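Local coordinates for protein trehalose-6-phosphate phosphatase (Neosartorya fumigata, PDB 5DXL) that belongs to the trehalose-phosphatase family of the HAD clan and has an alpha/beta core of mainly parallel strands with a separate cap, at residues F25-G29 with T30-I34; F219-E222 with D223-R226. One frame throughout, in Å; residues are numbered along the deposited sequence.

Interaction 1: residues F25-G29 with T30-I34; sequences FDYDG and TLTPI
Tyr27 and Leu31 meet where the chain doubles back after the strand, and backbone bonds hold the turn. Tyr27 O accepts two of them: Leu31 N, 2.8 Å away and in the carbonyl plane, and Thr30 N, at 3.0 Å above that plane. The Thr30 bond closes a type II turn with Gly29 at its third position, where phi is positive (76°). A weak bond from Gly29 N to Thr32 O, 2.8 Å long, adds a second link across the bend, and a water donates to both Asp28 OD1 and Pro33 O. Two apolar contacts involve the Tyr27 ring. With CG anti to the backbone N (chi1 177°), the ring presents one face to Thr32 CG2, a CH-pi contact 4.0 Å from the centroid and displaced toward the rim. Leu31 CD1 meets the ring's edge, 3.9 Å from Tyr27 CD1. Apart from the ring, Leu31 CD1 packs against Phe25 CB at 3.9 Å, and Ile34 CD1 lies 3.4 Å from Gly29 CA. Among the polar ends, Asp26 OD1 accepts from Tyr27 N and pairs with Lys190, Asp28 OD2 pairs with Arg68, and Tyr27 OH bonds Ala41 O. Asp-Tyr-Asp-Gly-Thr is the DxDGT signature, the first motif of HAD proteins. The loop leaves central strand 21-25 between strands 60-65 and 211-216; Phe25 and Leu31 pack on helix 259-270, and Thr30 on Leu215.

Interaction 2: residues F219-E222 with D223-R226; sequences FTDE and DMFR
Between Thr220 and Arg226 the backbone winds into the first turn of helix 222-229, passing from three-residue to four-residue bonding: Asp223 N reaches Thr220 O at 3.2 Å from well above the carbonyl plane, whereas Arg226 N meets Glu222 O at 3.0 Å in a nearly straight bond (165°). Between these two, Asp221 O receives weak bonds from Met224 N at 3.0 Å and Phe225 N at 3.5 Å. The same oxygen sits over the centre of one face of the Phe225 ring. Glu222 approaches that ring at its edge, OE2 lying 3.6 Å from Phe225 CE2, with carboxylate and ring planes 81° apart. A bend at chi2 (-70°) swings this carboxylate round to the ring, where Glu251 N and Thr250 OG1 bind OE1 and OE2. Asp221 and Met224, a selenomethionine, run side by side, Met224 CE lying 3.4 Å from Asp221 OD1; that oxygen also pairs with Lys190. On the outer side, Arg226 NH1 forms a salt bridge with Asp223 OD1 at 2.8 Å, although the hydrogen bond within it is weak, and passes 3.8 Å from Glu222 CB. A water donates to both Thr220 O and Asp223 OD2. The two outside bonds thus satisfy the Glu222 carboxylate, while the first turn, whose N-H groups point back toward the helix start, would probably join Arg226 in stabilising the negative charge of Asp223.

How the interactions relate
Both contacts are local and lie just beyond neighbouring parallel strands of the central sheet, 21-25 for interaction 1 and 211-216 for interaction 2. Interaction 1 is the more buried, an irregular loop packed largely through apolar and aromatic side chains; interaction 2 starts a helix, with an inner side facing the sheet and an outer, partly exposed side carrying an ion pair. They meet directly: Asp26 OD2 lies only 2.5 Å from Asp221 OD2, and Lys190 pairs with OD1 of both aspartates. With Asp217 and Asp218 the two aspartates form an acidic cluster, consistent with the first and fourth motifs of HAD proteins, which is thus assembled from both loops.

Interaction 1: residues F25-G29 with T30-I34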
loop_
_atom_site.group_PDB
_atom_site.type_symbol
_atom_site.label_atom_id
_atom_site.label_comp_id
_atom_site.label_asym_id
_atom_site.label_seq_id
_atom_site.Cartn_x
_atom_site.Cartn_y
_atom_site.Cartn_z
ATOM N N PHE A 25 -3.347 2.703 -6.046
ATOM C CA PHE A 25 -2.583 3.926 -5.794
ATOM C C PHE A 25 -2.243 4.102 -4.329
ATOM O O PHE A 25 -3.145 4.065 -3.496
ATOM C CB PHE A 25 -3.393 5.172 -6.186
ATOM C CG PHE A 25 -3.929 5.164 -7.590
ATOM C CD1 PHE A 25 -3.174 4.696 -8.655
ATOM C CD2 PHE A 25 -5.190 5.647 -7.837
ATOM C CE1 PHE A 25 -3.694 4.723 -9.955
ATOM C CE2 PHE A 25 -5.710 5.694 -9.132
ATOM C CZ PHE A 25 -4.964 5.242 -10.184
ATOM N N ASP A 26 -0.973 4.343 -4.012
ATOM C CA ASP A 26 -0.658 4.970 -2.736
ATOM C C ASP A 26 -1.232 6.388 -2.816
ATOM O O ASP A 26 -1.500 6.890 -3.910
ATOM C CB ASP A 26 0.862 4.958 -2.487
ATOM C CG ASP A 26 1.248 5.266 -1.036
ATOM O OD1 ASP A 26 0.382 5.533 -0.192
ATOM O OD2 ASP A 26 2.460 5.224 -0.744
ATOM N N TYR A 27 -1.455 7.026 -1.668
ATOM C CA TYR A 27 -2.008 8.376 -1.683
ATOM C C TYR A 27 -0.900 9.427 -1.478
ATOM O O TYR A 27 -0.492 10.098 -2.427
ATOM C CB TYR A 27 -3.118 8.534 -0.623
ATOM C CG TYR A 27 -3.625 9.945 -0.584
ATOM C CD1 TYR A 27 -4.305 10.474 -1.675
ATOM C CD2 TYR A 27 -3.378 10.764 0.507
ATOM C CE1 TYR A 27 -4.744 11.786 -1.679
ATOM C CE2 TYR A 27 -3.813 12.086 0.516
ATOM C CZ TYR A 27 -4.489 12.584 -0.582
ATOM O OH TYR A 27 -4.926 13.886 -0.586
ATOM N N ASP A 28 -0.415 9.570 -0.251
ATOM C CA ASP A 28 0.626 10.562 0.017
ATOM C C ASP A 28 1.881 10.299 -0.798
ATOM O O ASP A 28 2.315 9.160 -0.923
ATOM C CB ASP A 28 0.974 10.576 1.507
ATOM C CG ASP A 28 -0.140 11.149 2.345
ATOM O OD1 ASP A 28 -0.334 12.384 2.298
ATOM O OD2 ASP A 28 -0.840 10.376 3.025
ATOM N N GLY A 29 2.458 11.355 -1.362
ATOM C CA GLY A 29 3.638 11.214 -2.201
ATOM C C GLY A 29 3.399 10.681 -3.606
ATOM O O GLY A 29 4.319 10.662 -4.430
ATOM N N THR A 30 2.166 10.263 -3.877
ATOM C CA THR A 30 1.843 9.590 -5.129
ATOM C C THR A 30 0.745 10.355 -5.859
ATOM O O THR A 30 0.961 10.821 -6.974
ATOM C CB THR A 30 1.418 8.123 -4.869
ATOM O OG1 THR A 30 2.498 7.417 -4.256
ATOM C CG2 THR A 30 1.070 7.421 -6.189
ATOM N N LEU A 31 -0.409 10.533 -5.218
ATOM C CA LEU A 31 -1.489 11.332 -5.788
ATOM C C LEU A 31 -1.376 12.795 -5.375
ATOM O O LEU A 31 -1.991 13.668 -5.986
ATOM C CB LEU A 31 -2.857 10.778 -5.362
ATOM C CG LEU A 31 -3.206 9.410 -5.947
ATOM C CD1 LEU A 31 -4.413 8.777 -5.236
ATOM C CD2 LEU A 31 -3.480 9.584 -7.440
ATOM N N THR A 32 -0.589 13.046 -4.330
ATOM C CA THR A 32 -0.451 14.391 -3.776
ATOM C C THR A 32 0.969 14.551 -3.245
ATOM O O THR A 32 1.598 13.581 -2.857
ATOM C CB THR A 32 -1.494 14.642 -2.667
ATOM O OG1 THR A 32 -1.636 16.051 -2.431
ATOM C CG2 THR A 32 -1.128 13.910 -1.380
ATOM N N PRO A 33 1.496 15.778 -3.253
ATOM C CA PRO A 33 2.887 15.940 -2.819
ATOM C C PRO A 33 3.143 15.597 -1.353
ATOM O O PRO A 33 2.238 15.702 -0.519
ATOM C CB PRO A 33 3.150 17.436 -3.070
ATOM C CG PRO A 33 2.205 17.800 -4.159
ATOM C CD PRO A 33 0.958 16.994 -3.887
ATOM N N ILE A 34 4.370 15.167 -1.060
ATOM C CA ILE A 34 4.857 15.029 0.310
ATOM C C ILE A 34 4.819 16.385 0.997
ATOM O O ILE A 34 5.307 17.374 0.450
ATOM C CB ILE A 34 6.302 14.501 0.370
ATOM C CG1 ILE A 34 6.390 13.119 -0.266
ATOM C CG2 ILE A 34 6.787 14.454 1.815
ATOM C CD1 ILE A 34 5.597 12.116 0.470
HETATM O O HOH W 1 1.648 13.658 1.031
#

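Interaction 2: residues F219-E222 with D223-R226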
loop_
_atom_site.group_PDB
_atom_site.type_symbol
_atom_site.label_atom_id
_atom_site.label_comp_id
_atom_site.label_asym_id
_atom_site.label_seq_id
_atom_site.Cartn_x
_atom_site.Cartn_y
_atom_site.Cartn_z
ATOM N N PHE A 219 9.171 3.103 -0.021
ATOM C CA PHE A 219 9.769 1.792 0.194
ATOM C C PHE A 219 8.703 0.713 0.357
ATOM O O PHE A 219 8.865 -0.397 -0.144
ATOM C CB PHE A 219 10.690 1.846 1.425
ATOM C CG PHE A 219 11.418 0.563 1.712
ATOM C CD1 PHE A 219 12.604 0.262 1.063
ATOM C CD2 PHE A 219 10.930 -0.332 2.655
ATOM C CE1 PHE A 219 13.286 -0.917 1.336
ATOM C CE2 PHE A 219 11.606 -1.514 2.930
ATOM C CZ PHE A 219 12.785 -1.803 2.269
ATOM N N THR A 220 7.607 1.045 1.033
ATOM C CA THR A 220 6.519 0.095 1.240
ATOM C C THR A 220 5.789 -0.210 -0.068
ATOM O O THR A 220 5.292 -1.319 -0.276
ATOM C CB THR A 220 5.493 0.607 2.295
ATOM O OG1 THR A 220 4.472 1.400 1.671
ATOM C CG2 THR A 220 6.194 1.425 3.364
ATOM N N ASP A 221 5.724 0.778 -0.954
ATOM C CA ASP A 221 5.067 0.594 -2.234
ATOM C C ASP A 221 5.822 -0.373 -3.136
ATOM O O ASP A 221 5.225 -0.995 -4.013
ATOM C CB ASP A 221 4.902 1.944 -2.927
ATOM C CG ASP A 221 3.908 2.825 -2.221
ATOM O OD1 ASP A 221 2.950 2.280 -1.636
ATOM O OD2 ASP A 221 4.081 4.057 -2.266
ATOM N N GLU A 222 7.123 -0.494 -2.913
ATOM C CA GLU A 222 7.948 -1.459 -3.637
ATOM C C GLU A 222 7.386 -2.877 -3.531
ATOM O O GLU A 222 7.497 -3.668 -4.465
ATOM C CB GLU A 222 9.393 -1.414 -3.126
ATOM C CG GLU A 222 10.112 -0.111 -3.471
ATOM C CD GLU A 222 10.413 0.000 -4.959
ATOM O OE1 GLU A 222 10.843 -1.009 -5.556
ATOM O OE2 GLU A 222 10.205 1.090 -5.532
ATOM N N ASP A 223 6.746 -3.189 -2.407
ATOM C CA ASP A 223 6.216 -4.536 -2.213
ATOM C C ASP A 223 5.020 -4.805 -3.137
ATOM O O ASP A 223 4.785 -5.947 -3.534
ATOM C CB ASP A 223 5.840 -4.758 -0.741
ATOM C CG ASP A 223 7.071 -4.925 0.161
ATOM O OD1 ASP A 223 8.103 -5.466 -0.310
ATOM O OD2 ASP A 223 7.002 -4.516 1.341
HETATM N N MSE A 224 4.272 -3.757 -3.499
HETATM C CA MSE A 224 3.206 -3.897 -4.495
HETATM C C MSE A 224 3.803 -4.291 -5.842
HETATM O O MSE A 224 3.271 -5.172 -6.521
HETATM C CB MSE A 224 2.399 -2.602 -4.649
HETATM C CG MSE A 224 1.666 -2.193 -3.386
HETATM SE SE MSE A 224 0.283 -0.858 -3.723
HETATM C CE MSE A 224 1.434 0.649 -4.244
ATOM N N PHE A 225 4.890 -3.623 -6.225
ATOM C CA PHE A 225 5.528 -3.896 -7.516
ATOM C C PHE A 225 6.066 -5.328 -7.536
ATOM O O PHE A 225 5.916 -6.040 -8.532
ATOM C CB PHE A 225 6.670 -2.916 -7.809
ATOM C CG PHE A 225 6.306 -1.460 -7.645
ATOM C CD1 PHE A 225 5.045 -0.983 -7.982
ATOM C CD2 PHE A 225 7.247 -0.564 -7.148
ATOM C CE1 PHE A 225 4.724 0.368 -7.821
ATOM C CE2 PHE A 225 6.941 0.781 -6.981
ATOM C CZ PHE A 225 5.680 1.255 -7.320
ATOM N N ARG A 226 6.675 -5.737 -6.426
ATOM C CA ARG A 226 7.155 -7.115 -6.274
ATOM C C ARG A 226 6.027 -8.110 -6.452
ATOM O O ARG A 226 6.166 -9.104 -7.160
ATOM C CB ARG A 226 7.797 -7.330 -4.900
ATOM C CG ARG A 226 9.205 -6.839 -4.799
ATOM C CD ARG A 226 9.904 -7.319 -3.517
ATOM N NE ARG A 226 11.155 -6.592 -3.360
ATOM C CZ ARG A 226 11.279 -5.463 -2.668
ATOM N NH1 ARG A 226 10.229 -4.951 -2.040
ATOM N NH2 ARG A 226 12.454 -4.849 -2.595
HETATM O O HOH W 2 4.841 -3.009 2.178
#